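Local coordinates for protein p450 cytochrome, putative (Rippkaea orientalis, PDB 6Y01) that probably binds the molybdenum cofactor and carries it, as a tetrameric Rossmann-fold protein of the SLOG superfamily, at residues Q40-E45 / N164-I169; I74-S79 / N102-L107; S123-A128 / V135-D140. All blocks are in the same frame, centred on the assembly; numbering follows the deposited sequence. Where two conformers were deposited one is given.

Contact 1: residues Q40-E45 / N164-I169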
ATOM      1  N   GLN D  40     -25.929   3.509 -14.645  1.00 27.41           N
ATOM      2  CA  GLN D  40     -27.006   4.489 -14.896  1.00 27.67           C
ATOM      3  C   GLN D  40     -27.838   4.678 -13.626  1.00 29.43           C
ATOM      4  O   GLN D  40     -28.092   5.799 -13.216  1.00 29.11           O
ATOM      5  CB  GLN D  40     -27.928   4.028 -16.037  1.00 28.63           C
ATOM      6  CG  GLN D  40     -27.258   4.034 -17.375  1.00 31.28           C
ATOM      7  CD  GLN D  40     -28.161   3.518 -18.463  1.00 36.49           C
ATOM      8  OE1 GLN D  40     -28.979   4.283 -18.970  1.00 40.84           O
ATOM      9  NE2 GLN D  40     -27.956   2.251 -18.837  1.00 39.19           N
ATOM     10  N   LEU D  41     -28.258   3.577 -12.981  1.00 28.14           N
ATOM     11  CA  LEU D  41     -29.172   3.681 -11.821  1.00 28.86           C
ATOM     12  C   LEU D  41     -28.473   4.339 -10.622  1.00 27.74           C
ATOM     13  O   LEU D  41     -29.100   5.100  -9.886  1.00 31.17           O
ATOM     14  CB  LEU D  41     -29.720   2.304 -11.436  1.00 31.44           C
ATOM     15  CG  LEU D  41     -30.580   1.609 -12.473  1.00 32.09           C
ATOM     16  CD1 LEU D  41     -30.887   0.203 -12.026  1.00 35.23           C
ATOM     17  CD2 LEU D  41     -31.869   2.380 -12.748  1.00 37.23           C
ATOM     18  N   ILE D  42     -27.194   4.035 -10.414  1.00 27.90           N
ATOM     19  CA  ILE D  42     -26.429   4.678  -9.321  1.00 28.43           C
ATOM     20  C   ILE D  42     -26.387   6.197  -9.568  1.00 27.28           C
ATOM     21  O   ILE D  42     -26.659   7.002  -8.687  1.00 28.47           O
ATOM     22  CB  ILE D  42     -25.025   4.032  -9.246  1.00 27.26           C
ATOM     23  CG1 ILE D  42     -25.155   2.600  -8.711  1.00 26.31           C
ATOM     24  CG2 ILE D  42     -24.060   4.875  -8.436  1.00 26.87           C
ATOM     25  CD1 ILE D  42     -23.907   1.783  -8.953  1.00 26.40           C
ATOM     26  N   ALA D  43     -26.046   6.588 -10.793  1.00 27.27           N
ATOM     27  CA  ALA D  43     -25.961   8.014 -11.137  1.00 28.51           C
ATOM     28  C   ALA D  43     -27.339   8.674 -11.009  1.00 28.63           C
ATOM     29  O   ALA D  43     -27.390   9.817 -10.540  1.00 30.24           O
ATOM     30  CB  ALA D  43     -25.407   8.149 -12.523  1.00 27.78           C
ATOM     31  N   LEU D  44     -28.401   7.959 -11.364  1.00 29.34           N
ATOM     32  CA  LEU D  44     -29.741   8.614 -11.341  1.00 31.17           C
ATOM     33  C   LEU D  44     -30.183   8.861  -9.891  1.00 31.73           C
ATOM     34  O   LEU D  44     -31.009   9.739  -9.653  1.00 35.07           O
ATOM     35  CB  LEU D  44     -30.765   7.759 -12.080  1.00 32.51           C
ATOM     36  CG  LEU D  44     -30.594   7.771 -13.601  1.00 34.79           C
ATOM     37  CD1 LEU D  44     -31.433   6.677 -14.233  1.00 39.89           C
ATOM     38  CD2 LEU D  44     -30.935   9.144 -14.207  1.00 36.58           C
ATOM     39  N   GLU D  45     -29.622   8.139  -8.932  1.00 31.80           N
ATOM     40  CA  GLU D  45     -29.900   8.378  -7.500  1.00 33.71           C
ATOM     41  C   GLU D  45     -29.075   9.559  -6.962  1.00 33.44           C
ATOM     42  O   GLU D  45     -29.259   9.936  -5.774  1.00 37.29           O
ATOM     43  CB  GLU D  45     -29.577   7.122  -6.682  1.00 32.06           C
ATOM     44  CG  GLU D  45     -30.477   5.959  -6.969  1.00 34.23           C
ATOM     45  CD  GLU D  45     -31.934   6.201  -6.615  1.00 37.81           C
ATOM     46  OE1 GLU D  45     -32.224   7.043  -5.704  1.00 37.15           O
ATOM     47  OE2 GLU D  45     -32.796   5.576  -7.270  1.00 40.06           O
ATOM     48  N   ASN D 164     -32.947  -4.261  -8.135  1.00 35.63           N
ATOM     49  CA  ASN D 164     -32.959  -4.856  -6.779  1.00 34.12           C
ATOM     50  C   ASN D 164     -31.711  -4.403  -6.016  1.00 33.44           C
ATOM     51  O   ASN D 164     -31.811  -4.146  -4.819  1.00 34.36           O
ATOM     52  CB  ASN D 164     -33.078  -6.373  -6.879  1.00 35.41           C
ATOM     53  CG  ASN D 164     -33.195  -7.064  -5.540  1.00 37.73           C
ATOM     54  OD1 ASN D 164     -32.572  -8.104  -5.331  1.00 39.97           O
ATOM     55  ND2 ASN D 164     -34.040  -6.551  -4.665  1.00 40.06           N
ATOM     56  N   CYS D 165     -30.561  -4.287  -6.681  1.00 32.32           N
ATOM     57  CA  CYS D 165     -29.359  -3.732  -6.020  1.00 30.73           C
ATOM     58  C   CYS D 165     -29.660  -2.346  -5.442  1.00 31.61           C
ATOM     59  O   CYS D 165     -29.247  -2.081  -4.299  1.00 30.18           O
ATOM     60  CB  CYS D 165     -28.176  -3.592  -6.962  1.00 32.11           C
ATOM     61  SG  CYS D 165     -27.515  -5.156  -7.560  1.00 32.12           S
ATOM     62  N   ILE D 166     -30.322  -1.490  -6.210  1.00 32.30           N
ATOM     63  CA  ILE D 166     -30.613  -0.121  -5.741  1.00 32.32           C
ATOM     64  C   ILE D 166     -31.550  -0.199  -4.534  1.00 33.62           C
ATOM     65  O   ILE D 166     -31.316   0.533  -3.558  1.00 32.01           O
ATOM     66  CB  ILE D 166     -31.214   0.742  -6.873  1.00 33.75           C
ATOM     67  CG1 ILE D 166     -30.284   0.786  -8.080  1.00 33.31           C
ATOM     68  CG2 ILE D 166     -31.551   2.121  -6.360  1.00 34.29           C
ATOM     69  CD1 ILE D 166     -28.919   1.395  -7.843  1.00 34.55           C
ATOM     70  N   GLU D 167     -32.580  -1.052  -4.597  1.00 33.57           N
ATOM     71  CA  GLU D 167     -33.518  -1.234  -3.468  1.00 36.87           C
ATOM     72  C   GLU D 167     -32.741  -1.653  -2.210  1.00 36.53           C
ATOM     73  O   GLU D 167     -32.966  -1.078  -1.120  1.00 37.15           O
ATOM     74  CB  GLU D 167     -34.570  -2.298  -3.770  1.00 34.93           C
ATOM     75  N   LEU D 168     -31.802  -2.594  -2.375  1.00 33.22           N
ATOM     76  CA  LEU D 168     -31.028  -3.102  -1.226  1.00 34.10           C
ATOM     77  C   LEU D 168     -30.162  -1.980  -0.671  1.00 34.67           C
ATOM     78  O   LEU D 168     -30.104  -1.815   0.538  1.00 33.63           O
ATOM     79  CB  LEU D 168     -30.196  -4.315  -1.632  1.00 32.73           C
ATOM     80  CG  LEU D 168     -30.983  -5.592  -1.903  1.00 35.94           C
ATOM     81  CD1 LEU D 168     -30.088  -6.629  -2.559  1.00 37.33           C
ATOM     82  CD2 LEU D 168     -31.553  -6.150  -0.603  1.00 42.52           C
ATOM     83  N   ILE D 169     -29.492  -1.233  -1.540  1.00 30.87           N
ATOM     84  CA  ILE D 169     -28.659  -0.104  -1.068  1.00 33.12           C
ATOM     85  C   ILE D 169     -29.496   0.859  -0.239  1.00 33.30           C
ATOM     86  O   ILE D 169     -29.039   1.294   0.805  1.00 34.22           O
ATOM     87  CB  ILE D 169     -27.969   0.607  -2.237  1.00 34.05           C
ATOM     88  CG1 ILE D 169     -26.942  -0.335  -2.886  1.00 32.64           C
ATOM     89  CG2 ILE D 169     -27.361   1.932  -1.784  1.00 31.74           C
ATOM     90  CD1 ILE D 169     -26.489   0.159  -4.248  1.00 30.23           C
TER
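Ile166 meets Leu41, Ile42 and Glu45 with all of its branches, and it is the one residue of 164-169 that makes the close contacts. Before it comes Cys165, which packs instead on Ile136 and Leu138 of strand 135-138. Within the two segments the backbones are nearest at Ile166, its CA 7.3 Å from the CA of Ile42. Its CG1 lies 3.7 Å from Leu41 CB and also touches Leu41 CD1, against the flank of the leucine. The second torsion, chi2 -62°, folds CD1 back, and it ends 4.0 Å from Ile42 CG1 while still touching Leu41 CB. The other branch, CG2, turns to Glu45: it is 3.8 Å from Glu45 OE2 and rests on the CG methylene of a chain bent at chi2. That carboxylate is held by a salt bridge to Lys170, one turn further along the helix of Ile166, so a charged pair borders the apolar patch. An alanine in place of Ile166 would remove both branches and would probably open a gap between the two helices, facing Leu41 and Ile42, with the Glu45 methylene losing its apolar neighbour. Further on, Ile169 points toward 40-45 but packs on Ile18, Val111 and Ile113. Helices 29-44 and 162-176 thus lie side by side, with Ile42 and Ile169 both resting on strand 17-21 of the parallel sheet.

Contact 2: residues I74-S79 / N102-L107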
ATOM      1  N   ILE D  74     -15.411   7.580 -10.065  1.00 22.85           N
ATOM      2  CA  ILE D  74     -14.078   7.537  -9.439  1.00 22.75           C
ATOM      3  C   ILE D  74     -13.443   6.207  -9.846  1.00 20.93           C
ATOM      4  O   ILE D  74     -14.138   5.158  -9.783  1.00 22.73           O
ATOM      5  CB  ILE D  74     -14.174   7.555  -7.910  1.00 25.42           C
ATOM      6  CG1 ILE D  74     -15.101   8.613  -7.342  1.00 28.07           C
ATOM      7  CG2 ILE D  74     -12.755   7.657  -7.321  1.00 26.91           C
ATOM      8  CD1 ILE D  74     -14.752  10.043  -7.692  1.00 27.95           C
ATOM      9  N   GLY D  75     -12.192   6.275 -10.271  1.00 20.22           N
ATOM     10  CA  GLY D  75     -11.466   5.037 -10.573  1.00 21.04           C
ATOM     11  C   GLY D  75     -10.237   4.939  -9.682  1.00 21.35           C
ATOM     12  O   GLY D  75      -9.483   5.884  -9.582  1.00 22.81           O
ATOM     13  N   ILE D  76     -10.064   3.773  -9.055  1.00 20.56           N
ATOM     14  CA  ILE D  76      -8.897   3.504  -8.153  1.00 20.82           C
ATOM     15  C   ILE D  76      -7.949   2.634  -8.961  1.00 20.15           C
ATOM     16  O   ILE D  76      -8.178   1.439  -9.094  1.00 22.42           O
ATOM     17  CB  ILE D  76      -9.317   2.824  -6.858  1.00 21.58           C
ATOM     18  CG1 ILE D  76     -10.465   3.518  -6.161  1.00 23.80           C
ATOM     19  CG2 ILE D  76      -8.114   2.700  -5.969  1.00 22.65           C
ATOM     20  CD1 ILE D  76     -10.204   4.946  -5.811  1.00 24.73           C
ATOM     21  N   LEU D  77      -6.929   3.262  -9.529  1.00 20.37           N
ATOM     22  CA  LEU D  77      -6.093   2.615 -10.535  1.00 20.11           C
ATOM     23  C   LEU D  77      -4.948   1.892  -9.863  1.00 20.44           C
ATOM     24  O   LEU D  77      -4.292   2.447  -8.964  1.00 21.09           O
ATOM     25  CB  LEU D  77      -5.534   3.651 -11.514  1.00 21.72           C
ATOM     26  CG  LEU D  77      -6.591   4.475 -12.291  1.00 25.38           C
ATOM     27  CD1 LEU D  77      -5.872   5.387 -13.181  1.00 27.03           C
ATOM     28  CD2 LEU D  77      -7.493   3.596 -13.040  1.00 32.57           C
ATOM     29  N   PRO D  78      -4.626   0.692 -10.355  1.00 20.79           N
ATOM     30  CA  PRO D  78      -3.498  -0.067  -9.793  1.00 21.04           C
ATOM     31  C   PRO D  78      -2.132   0.385 -10.294  1.00 21.76           C
ATOM     32  O   PRO D  78      -1.120   0.136  -9.663  1.00 22.96           O
ATOM     33  CB  PRO D  78      -3.815  -1.501 -10.248  1.00 22.93           C
ATOM     34  CG  PRO D  78      -4.558  -1.322 -11.565  1.00 23.68           C
ATOM     35  CD  PRO D  78      -5.381  -0.082 -11.340  1.00 22.89           C
ATOM     36  N   SER D  79      -2.120   1.036 -11.454  0.50 23.39           N
ATOM     37  CA  SER D  79      -0.903   1.489 -12.129  0.50 24.75           C
ATOM     38  C   SER D  79      -0.322   2.751 -11.471  0.50 23.56           C
ATOM     39  O   SER D  79      -0.977   3.353 -10.624  0.50 22.98           O
ATOM     40  CB  SER D  79      -1.306   1.711 -13.593  0.50 29.30           C
ATOM     41  OG  SER D  79      -0.393   2.543 -14.236  0.50 32.36           O
ATOM     42  N   ASN D 102      -7.114  -3.115  -4.099  1.00 23.87           N
ATOM     43  CA  ASN D 102      -8.448  -3.685  -3.913  1.00 24.45           C
ATOM     44  C   ASN D 102      -8.986  -3.278  -2.525  1.00 23.55           C
ATOM     45  O   ASN D 102     -10.179  -3.079  -2.344  1.00 24.14           O
ATOM     46  CB  ASN D 102      -8.389  -5.217  -4.109  1.00 27.42           C
ATOM     47  CG  ASN D 102      -8.073  -5.627  -5.534  1.00 30.52           C
ATOM     48  OD1 ASN D 102      -7.837  -4.790  -6.338  1.00 35.04           O
ATOM     49  ND2 ASN D 102      -8.090  -6.928  -5.869  1.00 34.22           N
ATOM     50  N   ASN D 103      -8.091  -3.167  -1.524  1.00 23.02           N
ATOM     51  CA  ASN D 103      -8.540  -2.837  -0.169  1.00 23.00           C
ATOM     52  C   ASN D 103      -9.054  -1.394  -0.129  1.00 21.54           C
ATOM     53  O   ASN D 103      -9.982  -1.109   0.601  1.00 22.85           O
ATOM     54  CB  ASN D 103      -7.464  -3.124   0.906  1.00 25.72           C
ATOM     55  CG  ASN D 103      -8.098  -3.421   2.261  1.00 27.83           C
ATOM     56  OD1 ASN D 103      -9.034  -4.216   2.414  1.00 31.34           O
ATOM     57  ND2 ASN D 103      -7.534  -2.824   3.290  1.00 29.96           N
ATOM     58  N   ILE D 104      -8.446  -0.498  -0.910  1.00 22.85           N
ATOM     59  CA  ILE D 104      -8.919   0.895  -0.972  1.00 22.70           C
ATOM     60  C   ILE D 104     -10.311   0.927  -1.571  1.00 21.62           C
ATOM     61  O   ILE D 104     -11.174   1.648  -1.035  1.00 22.48           O
ATOM     62  CB  ILE D 104      -7.956   1.749  -1.814  1.00 23.74           C
ATOM     63  CG1 ILE D 104      -6.547   1.708  -1.207  1.00 25.44           C
ATOM     64  CG2 ILE D 104      -8.503   3.166  -1.923  1.00 23.94           C
ATOM     65  CD1 ILE D 104      -5.536   2.439  -2.007  1.00 27.64           C
ATOM     66  N   ASN D 105     -10.529   0.113  -2.610  1.00 22.43           N
ATOM     67  CA  ASN D 105     -11.867   0.104  -3.246  1.00 22.60           C
ATOM     68  C   ASN D 105     -12.933  -0.197  -2.201  1.00 22.26           C
ATOM     69  O   ASN D 105     -13.978   0.389  -2.141  1.00 24.12           O
ATOM     70  CB  ASN D 105     -11.978  -0.952  -4.358  1.00 24.44           C
ATOM     71  CG  ASN D 105     -11.031  -0.735  -5.529  1.00 26.05           C
ATOM     72  OD1 ASN D 105     -10.357   0.215  -5.567  1.00 29.27           O
ATOM     73  ND2 ASN D 105     -10.919  -1.708  -6.443  1.00 30.05           N
ATOM     74  N   VAL D 106     -12.638  -1.218  -1.364  1.00 21.71           N
ATOM     75  CA  VAL D 106     -13.683  -1.692  -0.420  1.00 23.52           C
ATOM     76  C   VAL D 106     -13.808  -0.775   0.775  1.00 22.27           C
ATOM     77  O   VAL D 106     -14.933  -0.508   1.204  1.00 24.75           O
ATOM     78  CB  VAL D 106     -13.602  -3.179  -0.119  1.00 26.96           C
ATOM     79  CG1 VAL D 106     -13.600  -4.011  -1.416  1.00 29.22           C
ATOM     80  CG2 VAL D 106     -12.438  -3.449   0.759  1.00 28.79           C
ATOM     81  N   LEU D 107     -12.693  -0.257   1.285  1.00 21.75           N
ATOM     82  CA  LEU D 107     -12.777   0.648   2.438  1.00 21.77           C
ATOM     83  C   LEU D 107     -13.477   1.968   2.077  1.00 21.57           C
ATOM     84  O   LEU D 107     -14.074   2.597   2.943  1.00 23.27           O
ATOM     85  CB  LEU D 107     -11.383   0.943   2.972  1.00 23.19           C
ATOM     86  CG  LEU D 107     -10.690  -0.257   3.673  1.00 22.77           C
ATOM     87  CD1 LEU D 107      -9.265   0.162   4.022  1.00 24.59           C
ATOM     88  CD2 LEU D 107     -11.468  -0.684   4.894  1.00 24.71           C
TER
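This is a small, buried strand-to-helix contact of 129 Å², in which Ile76 of strand 73-77 meets Ile104 and Asn105 in the first turn of helix 102-108, the helix that follows strand 91-94. The CA atoms of Ile76 and Asn105 are 6.7 Å apart, and no hydrogen bond crosses between the segments. Asn105 sets its amide oxygen against the branch point of the isoleucine: OD1 lies 3.1 Å from Ile76 CB and 3.4 Å from both Ile76 CG1 and Ile76 CG2. The two side chains run past one another in opposite senses. With CG beside its own backbone N (chi1 -62°), Asn105 brings OD1 to the strand, while ND2 makes a weak hydrogen bond to Glu124 of helix 119-130. The second point is methyl to methyl, Ile76 CG2 to Ile104 CG2 at 4.1 Å. Around this, Ile93 of a second subunit packs on both Ile76 and Ile104, placing the pair at a subunit interface. Chemically the contact is uneven: a buried carbonyl oxygen faces aliphatic carbon, so Ile76 offers it van der Waals contact and no hydrogen bond, and the weak bond from ND2 to Glu124 may help to set which way the amide is turned.

Contact 3: residues S123-A128 / V135-D140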
ATOM      1  N   SER D 123     -11.493 -11.696  -4.623  0.50 23.11           N
ATOM      2  CA  SER D 123     -10.593 -11.057  -3.625  0.50 22.78           C
ATOM      3  C   SER D 123     -11.273  -9.832  -3.022  0.50 23.71           C
ATOM      4  O   SER D 123     -11.209  -9.635  -1.812  0.50 24.81           O
ATOM      5  CB  SER D 123      -9.221 -10.731  -4.176  0.50 24.43           C
ATOM      6  OG  SER D 123      -9.172  -9.529  -4.945  0.50 26.80           O
ATOM      7  N   GLU D 124     -11.922  -8.995  -3.860  1.00 23.35           N
ATOM      8  CA  GLU D 124     -12.563  -7.789  -3.337  1.00 24.70           C
ATOM      9  C   GLU D 124     -13.758  -8.100  -2.451  1.00 23.96           C
ATOM     10  O   GLU D 124     -13.921  -7.446  -1.422  1.00 23.64           O
ATOM     11  CB  GLU D 124     -12.998  -6.873  -4.498  1.00 27.12           C
ATOM     12  CG  GLU D 124     -11.797  -6.278  -5.118  1.00 31.95           C
ATOM     13  CD  GLU D 124     -11.939  -5.112  -5.985  1.00 36.20           C
ATOM     14  OE1 GLU D 124     -12.896  -4.276  -5.675  1.00 36.70           O
ATOM     15  OE2 GLU D 124     -11.044  -4.925  -6.827  1.00 36.08           O
ATOM     16  N   VAL D 125     -14.583  -9.047  -2.861  1.00 21.78           N
ATOM     17  CA  VAL D 125     -15.727  -9.442  -2.003  1.00 23.66           C
ATOM     18  C   VAL D 125     -15.205  -9.952  -0.657  1.00 21.51           C
ATOM     19  O   VAL D 125     -15.748  -9.566   0.350  1.00 22.66           O
ATOM     20  CB  VAL D 125     -16.597 -10.475  -2.691  1.00 23.71           C
ATOM     21  CG1 VAL D 125     -17.626 -11.065  -1.751  1.00 24.57           C
ATOM     22  CG2 VAL D 125     -17.298  -9.867  -3.913  1.00 25.56           C
ATOM     23  N   ALA D 126     -14.188 -10.804  -0.698  1.00 22.16           N
ATOM     24  CA  ALA D 126     -13.634 -11.359   0.550  1.00 22.33           C
ATOM     25  C   ALA D 126     -13.144 -10.223   1.451  1.00 21.88           C
ATOM     26  O   ALA D 126     -13.435 -10.229   2.669  1.00 24.12           O
ATOM     27  CB  ALA D 126     -12.564 -12.378   0.234  1.00 22.92           C
ATOM     28  N   LEU D 127     -12.374  -9.288   0.893  1.00 22.49           N
ATOM     29  CA  LEU D 127     -11.864  -8.132   1.674  1.00 23.68           C
ATOM     30  C   LEU D 127     -13.011  -7.271   2.206  1.00 23.40           C
ATOM     31  O   LEU D 127     -12.972  -6.795   3.310  1.00 24.19           O
ATOM     32  CB  LEU D 127     -10.884  -7.300   0.842  1.00 23.50           C
ATOM     33  CG  LEU D 127      -9.556  -7.973   0.515  1.00 25.08           C
ATOM     34  CD1 LEU D 127      -8.784  -7.169  -0.544  1.00 28.45           C
ATOM     35  CD2 LEU D 127      -8.729  -8.138   1.753  1.00 29.94           C
ATOM     36  N   ALA D 128     -14.023  -7.014   1.358  1.00 22.56           N
ATOM     37  CA  ALA D 128     -15.157  -6.220   1.831  1.00 24.32           C
ATOM     38  C   ALA D 128     -15.847  -6.897   3.007  1.00 22.97           C
ATOM     39  O   ALA D 128     -16.118  -6.237   4.019  1.00 25.63           O
ATOM     40  CB  ALA D 128     -16.139  -6.004   0.689  1.00 24.46           C
ATOM     41  N   VAL D 135     -22.144  -6.011   1.209  1.00 24.82           N
ATOM     42  CA  VAL D 135     -21.819  -6.577  -0.105  1.00 24.84           C
ATOM     43  C   VAL D 135     -23.081  -7.130  -0.726  1.00 25.97           C
ATOM     44  O   VAL D 135     -23.797  -7.884  -0.081  1.00 26.10           O
ATOM     45  CB  VAL D 135     -20.744  -7.659  -0.044  1.00 26.72           C
ATOM     46  CG1 VAL D 135     -20.547  -8.302  -1.410  1.00 28.57           C
ATOM     47  CG2 VAL D 135     -19.448  -7.105   0.492  1.00 28.74           C
ATOM     48  N   ILE D 136     -23.288  -6.755  -1.999  1.00 25.26           N
ATOM     49  CA  ILE D 136     -24.380  -7.303  -2.811  1.00 25.19           C
ATOM     50  C   ILE D 136     -23.772  -8.093  -3.949  1.00 24.28           C
ATOM     51  O   ILE D 136     -22.953  -7.546  -4.711  1.00 26.78           O
ATOM     52  CB  ILE D 136     -25.285  -6.191  -3.344  1.00 25.97           C
ATOM     53  CG1 ILE D 136     -25.870  -5.363  -2.205  1.00 28.05           C
ATOM     54  CG2 ILE D 136     -26.353  -6.779  -4.234  1.00 28.33           C
ATOM     55  CD1 ILE D 136     -26.575  -4.097  -2.674  1.00 29.60           C
ATOM     56  N   LEU D 137     -24.185  -9.346  -4.093  1.00 26.33           N
ATOM     57  CA  LEU D 137     -23.768 -10.181  -5.231  1.00 26.17           C
ATOM     58  C   LEU D 137     -24.854 -10.152  -6.297  1.00 27.71           C
ATOM     59  O   LEU D 137     -26.000 -10.455  -6.019  1.00 29.70           O
ATOM     60  CB  LEU D 137     -23.518 -11.611  -4.756  1.00 27.63           C
ATOM     61  CG  LEU D 137     -22.527 -11.746  -3.591  1.00 27.36           C
ATOM     62  CD1 LEU D 137     -22.397 -13.229  -3.205  1.00 30.82           C
ATOM     63  CD2 LEU D 137     -21.189 -11.176  -3.947  1.00 29.69           C
ATOM     64  N   LEU D 138     -24.432  -9.854  -7.503  1.00 27.91           N
ATOM     65  CA  LEU D 138     -25.311  -9.888  -8.705  1.00 27.60           C
ATOM     66  C   LEU D 138     -24.633 -10.794  -9.730  1.00 28.10           C
ATOM     67  O   LEU D 138     -23.778 -10.337 -10.511  1.00 28.25           O
ATOM     68  CB  LEU D 138     -25.553  -8.455  -9.192  1.00 29.14           C
ATOM     69  CG  LEU D 138     -26.484  -8.365 -10.380  1.00 30.65           C
ATOM     70  CD1 LEU D 138     -27.912  -8.683 -10.015  1.00 34.18           C
ATOM     71  CD2 LEU D 138     -26.406  -6.962 -10.920  1.00 32.36           C
ATOM     72  N   ASN D 139     -24.899 -12.098  -9.619  1.00 31.00           N
ATOM     73  CA  ASN D 139     -24.208 -13.079 -10.464  1.00 33.74           C
ATOM     74  C   ASN D 139     -25.002 -14.362 -10.513  1.00 38.97           C
ATOM     75  O   ASN D 139     -25.994 -14.496  -9.780  1.00 42.02           O
ATOM     76  CB  ASN D 139     -22.773 -13.348 -10.002  1.00 32.20           C
ATOM     77  CG  ASN D 139     -22.661 -14.046  -8.674  1.00 33.51           C
ATOM     78  OD1 ASN D 139     -23.356 -15.037  -8.414  1.00 41.54           O
ATOM     79  ND2 ASN D 139     -21.832 -13.472  -7.830  1.00 38.28           N
ATOM     80  N   ASP D 140     -24.540 -15.265 -11.363  1.00 44.63           N
ATOM     81  CA  ASP D 140     -25.177 -16.582 -11.570  1.00 53.65           C
ATOM     82  C   ASP D 140     -24.248 -17.685 -11.074  1.00 54.97           C
ATOM     83  O   ASP D 140     -24.254 -18.742 -11.685  1.00 64.27           O
ATOM     84  CB  ASP D 140     -25.551 -16.765 -13.042  1.00 64.60           C
ATOM     85  CG  ASP D 140     -26.644 -15.804 -13.458  1.00 72.38           C
ATOM     86  OD1 ASP D 140     -27.596 -15.633 -12.652  1.00 73.44           O
ATOM     87  OD2 ASP D 140     -26.522 -15.188 -14.560  1.00 78.91           O
TER
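Ala128 and Val125 of helix 119-130 face Val135 and Leu137 of strand 135-138, and the fit is one of short bumps set into shallow hollows. The tightest point is the smallest residue: Ala128 CB comes 3.5 Å from Val135 CG2, closer than two methyls usually sit. The CA atoms of Ala128 and Val135 are 6.9 Å apart, while the axes of the helical and strand segments stay 9.6 Å apart at their closest, at 152° between their directions. One turn back along the helix, Val125 reaches further. Its CG1 lies 4.0 Å from Val135 CG1, and its CG2 lies 4.1 Å from Leu137 CD2. Because CG1 also touches that same leucine methyl, Leu137 CD2 sits against both prongs of Val125. Leu137 gets there by an extended chain (chi2 179°) that carries its tip to the helix. Val135 is likewise shared, one prong to each helix residue: with CG1 opposite its backbone N (chi1 174°), CG1 meets Val125 and CG2 meets Ala128. Phe148 of helix 142-151 packs on Val125, and Ala114 of strand 111-115 touches both Val125 and Leu137. The packing belongs to the right-handed beta-alpha-beta crossover from strand 111-115 through helix 119-130 to strand 135-138. All four touching side chains are buried and aliphatic, so between these two segments the contact rests on van der Waals fit and burial of aliphatic surface.

All three contacts are built on one parallel Rossmann-like sheet: contact 1 joins two helices that rest on it, and contacts 2 and 3 each join a strand of it to a helix. Along the chain contact 1 spans the longest interval, and contacts 2 and 3 follow one another within it. Contacts 1 and 2 lie on opposite sides of the chain's centre, their own centres about 21 Å apart, without touching. Contact 3 bridges to both, its centre about 17 Å from that of contact 1 and about 15 Å from that of contact 2. Ile136 packs on helix 162-176, and Asn102 ND2 probably hydrogen-bonds Ser123 OG. Residues of contacts 2 and 3 lie at the interface with a third subunit, and contact 2 also meets the second.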